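Local coordinates for centrosomal protein of 104 kDa (Homo sapiens, PDB 5LPH) that is required for ciliogenesis and for the structural integrity of the ciliary tip, here represented by its tubulin-binding TOG domain, at residues K72-M77 with T121-K126. Sequence-based numbering, arbitrary orientation.
Sequences KKLMEM and TQYIPK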
loop_
_atom_site.group_PDB
_atom_site.type_symbol
_atom_site.label_atom_id
_atom_site.label_comp_id
_atom_site.label_asym_id
_atom_site.label_seq_id
_atom_site.Cartn_x
_atom_site.Cartn_y
_atom_site.Cartn_z
ATOM N N LYS A 72 5.769 -14.049 17.970
ATOM C CA LYS A 72 6.725 -14.699 18.886
ATOM C C LYS A 72 7.485 -15.835 18.208
ATOM O O LYS A 72 8.709 -15.877 18.257
ATOM C CB LYS A 72 6.021 -15.258 20.133
ATOM C CG LYS A 72 5.810 -14.261 21.262
ATOM C CD LYS A 72 4.977 -14.882 22.377
ATOM C CE LYS A 72 4.943 -14.019 23.630
ATOM N NZ LYS A 72 6.136 -14.242 24.496
ATOM N N LYS A 73 6.736 -16.747 17.589
ATOM C CA LYS A 73 7.285 -17.918 16.894
ATOM C C LYS A 73 8.324 -17.573 15.826
ATOM O O LYS A 73 9.354 -18.239 15.735
ATOM C CB LYS A 73 6.145 -18.739 16.269
ATOM C CG LYS A 73 6.575 -19.881 15.357
ATOM C CD LYS A 73 5.465 -20.908 15.201
ATOM C CE LYS A 73 5.658 -21.781 13.971
ATOM N NZ LYS A 73 4.541 -22.756 13.829
ATOM N N LEU A 74 8.052 -16.544 15.022
ATOM C CA LEU A 74 8.982 -16.131 13.963
ATOM C C LEU A 74 10.337 -15.693 14.513
ATOM O O LEU A 74 11.368 -16.093 13.980
ATOM C CB LEU A 74 8.390 -15.012 13.089
ATOM C CG LEU A 74 7.272 -15.391 12.112
ATOM C CD1 LEU A 74 6.638 -14.175 11.456
ATOM C CD2 LEU A 74 7.809 -16.302 11.041
HETATM N N MSE A 75 10.329 -14.888 15.574
HETATM C CA MSE A 75 11.572 -14.355 16.156
HETATM C C MSE A 75 12.315 -15.304 17.068
HETATM O O MSE A 75 13.471 -15.045 17.396
HETATM C CB MSE A 75 11.295 -13.040 16.887
HETATM C CG MSE A 75 10.862 -11.932 15.925
HETATM SE SE MSE A 75 12.092 -11.657 14.391
HETATM C CE MSE A 75 13.625 -10.964 15.419
ATOM N N GLU A 76 11.683 -16.402 17.481
ATOM C CA GLU A 76 12.372 -17.441 18.257
ATOM C C GLU A 76 13.103 -18.469 17.385
ATOM O O GLU A 76 13.844 -19.292 17.915
ATOM C CB GLU A 76 11.396 -18.163 19.195
ATOM C CG GLU A 76 10.916 -17.302 20.354
ATOM C CD GLU A 76 9.870 -17.988 21.224
ATOM O OE1 GLU A 76 9.653 -19.213 21.081
ATOM O OE2 GLU A 76 9.262 -17.293 22.067
HETATM N N MSE A 77 12.909 -18.432 16.064
HETATM C CA MSE A 77 13.569 -19.395 15.176
HETATM C C MSE A 77 15.046 -19.082 15.095
HETATM O O MSE A 77 15.413 -17.945 14.795
HETATM C CB MSE A 77 12.968 -19.393 13.776
HETATM C CG MSE A 77 11.664 -20.174 13.784
HETATM SE SE MSE A 77 10.717 -19.814 12.101
HETATM C CE MSE A 77 10.903 -21.622 11.340
ATOM N N THR A 121 11.313 -5.825 8.613
ATOM C CA THR A 121 12.372 -5.037 9.270
ATOM C C THR A 121 13.292 -5.822 10.216
ATOM O O THR A 121 14.397 -5.362 10.508
ATOM C CB THR A 121 11.692 -3.839 10.011
ATOM O OG1 THR A 121 11.071 -2.999 9.034
ATOM C CG2 THR A 121 12.611 -2.965 10.907
ATOM N N GLN A 122 12.858 -6.989 10.692
ATOM C CA GLN A 122 13.637 -7.761 11.677
ATOM C C GLN A 122 13.970 -9.185 11.227
ATOM O O GLN A 122 15.130 -9.585 11.273
ATOM C CB GLN A 122 12.909 -7.788 13.024
ATOM C CG GLN A 122 12.493 -6.409 13.527
ATOM C CD GLN A 122 11.998 -6.430 14.963
ATOM O OE1 GLN A 122 10.818 -6.179 15.232
ATOM N NE2 GLN A 122 12.895 -6.745 15.892
ATOM N N TYR A 123 12.958 -9.939 10.806
ATOM C CA TYR A 123 13.115 -11.348 10.412
ATOM C C TYR A 123 13.969 -11.510 9.160
ATOM O O TYR A 123 14.905 -12.306 9.148
ATOM C CB TYR A 123 11.731 -11.958 10.181
ATOM C CG TYR A 123 11.660 -13.435 9.830
ATOM C CD1 TYR A 123 11.595 -14.413 10.826
ATOM C CD2 TYR A 123 11.574 -13.849 8.502
ATOM C CE1 TYR A 123 11.484 -15.761 10.506
ATOM C CE2 TYR A 123 11.462 -15.192 8.174
ATOM C CZ TYR A 123 11.418 -16.143 9.178
ATOM O OH TYR A 123 11.301 -17.474 8.836
ATOM N N ILE A 124 13.630 -10.772 8.107
ATOM C CA ILE A 124 14.362 -10.862 6.833
ATOM C C ILE A 124 15.866 -10.522 6.974
ATOM O O ILE A 124 16.700 -11.319 6.548
ATOM C CB ILE A 124 13.663 -10.060 5.703
ATOM C CG1 ILE A 124 12.438 -10.850 5.212
ATOM C CG2 ILE A 124 14.617 -9.776 4.542
ATOM C CD1 ILE A 124 11.509 -10.086 4.286
ATOM N N PRO A 125 16.209 -9.352 7.562
ATOM C CA PRO A 125 17.634 -9.049 7.819
ATOM C C PRO A 125 18.350 -9.971 8.825
ATOM O O PRO A 125 19.548 -10.213 8.668
ATOM C CB PRO A 125 17.612 -7.596 8.327
ATOM C CG PRO A 125 16.192 -7.302 8.663
ATOM C CD PRO A 125 15.361 -8.163 7.766
ATOM N N LYS A 126 17.636 -10.479 9.829
ATOM C CA LYS A 126 18.210 -11.441 10.791
ATOM C C LYS A 126 18.727 -12.713 10.118
ATOM O O LYS A 126 19.809 -13.191 10.446
ATOM C CB LYS A 126 17.180 -11.809 11.868
ATOM C CG LYS A 126 17.594 -12.916 12.835
ATOM C CD LYS A 126 16.894 -12.760 14.178
ATOM C CE LYS A 126 17.267 -13.855 15.164
ATOM N NZ LYS A 126 16.251 -14.939 15.214
HETATM O O HOH W 1 13.963 -15.559 13.889
#
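Tyr123 reaches from helix 106-126 to the C-terminal end of helix 60-76, its CG anti to the backbone N (chi1 -177°), which carries the ring toward helix 60-76. Leu74 crosses it at about a right angle, and its CD2 methyl lies over the ring at CE1, 3.8 Å from that Tyr123 atom. Leu74 O instead meets the ring edge at CD1 and CE1, in plane, 3.5 Å from Tyr123 CE1. Buried Leu74, compact and branched, also packs on Thr89, Ser93, Leu115, Met118 and Ile119. The phenol OH, 4.1 Å from Met77 SE, is hydrogen-bonded to Leu86 O, so a long aromatic with a polar tip suits this partly apolar place. A leucine here would probably leave Leu86 O without this donor and open a gap beside Leu74 and Met77.

Met75, a selenomethionine in the crystal like Met77, has a flexible, unbranched chain that bends at chi2 and chi3: SE lies beside Tyr123 N and CA, while CE touches Gln122 CB at 4.0 Å and Lys126 CD at 3.9 Å. Lys126, partly exposed, reaches across with its long chain, its NZ giving a weak hydrogen bond to Met77 O (3.1 Å). One water accepts from Lys126 NZ and donates to both Leu74 O and Met77 O, tying these carbonyls together.

Helices 60-76 and 106-126 flank helix 83-100 in sequence and run the same way, 25° apart here, as in the HEAT-repeat-like solenoid of antiparallel helix pairs that forms a TOG domain.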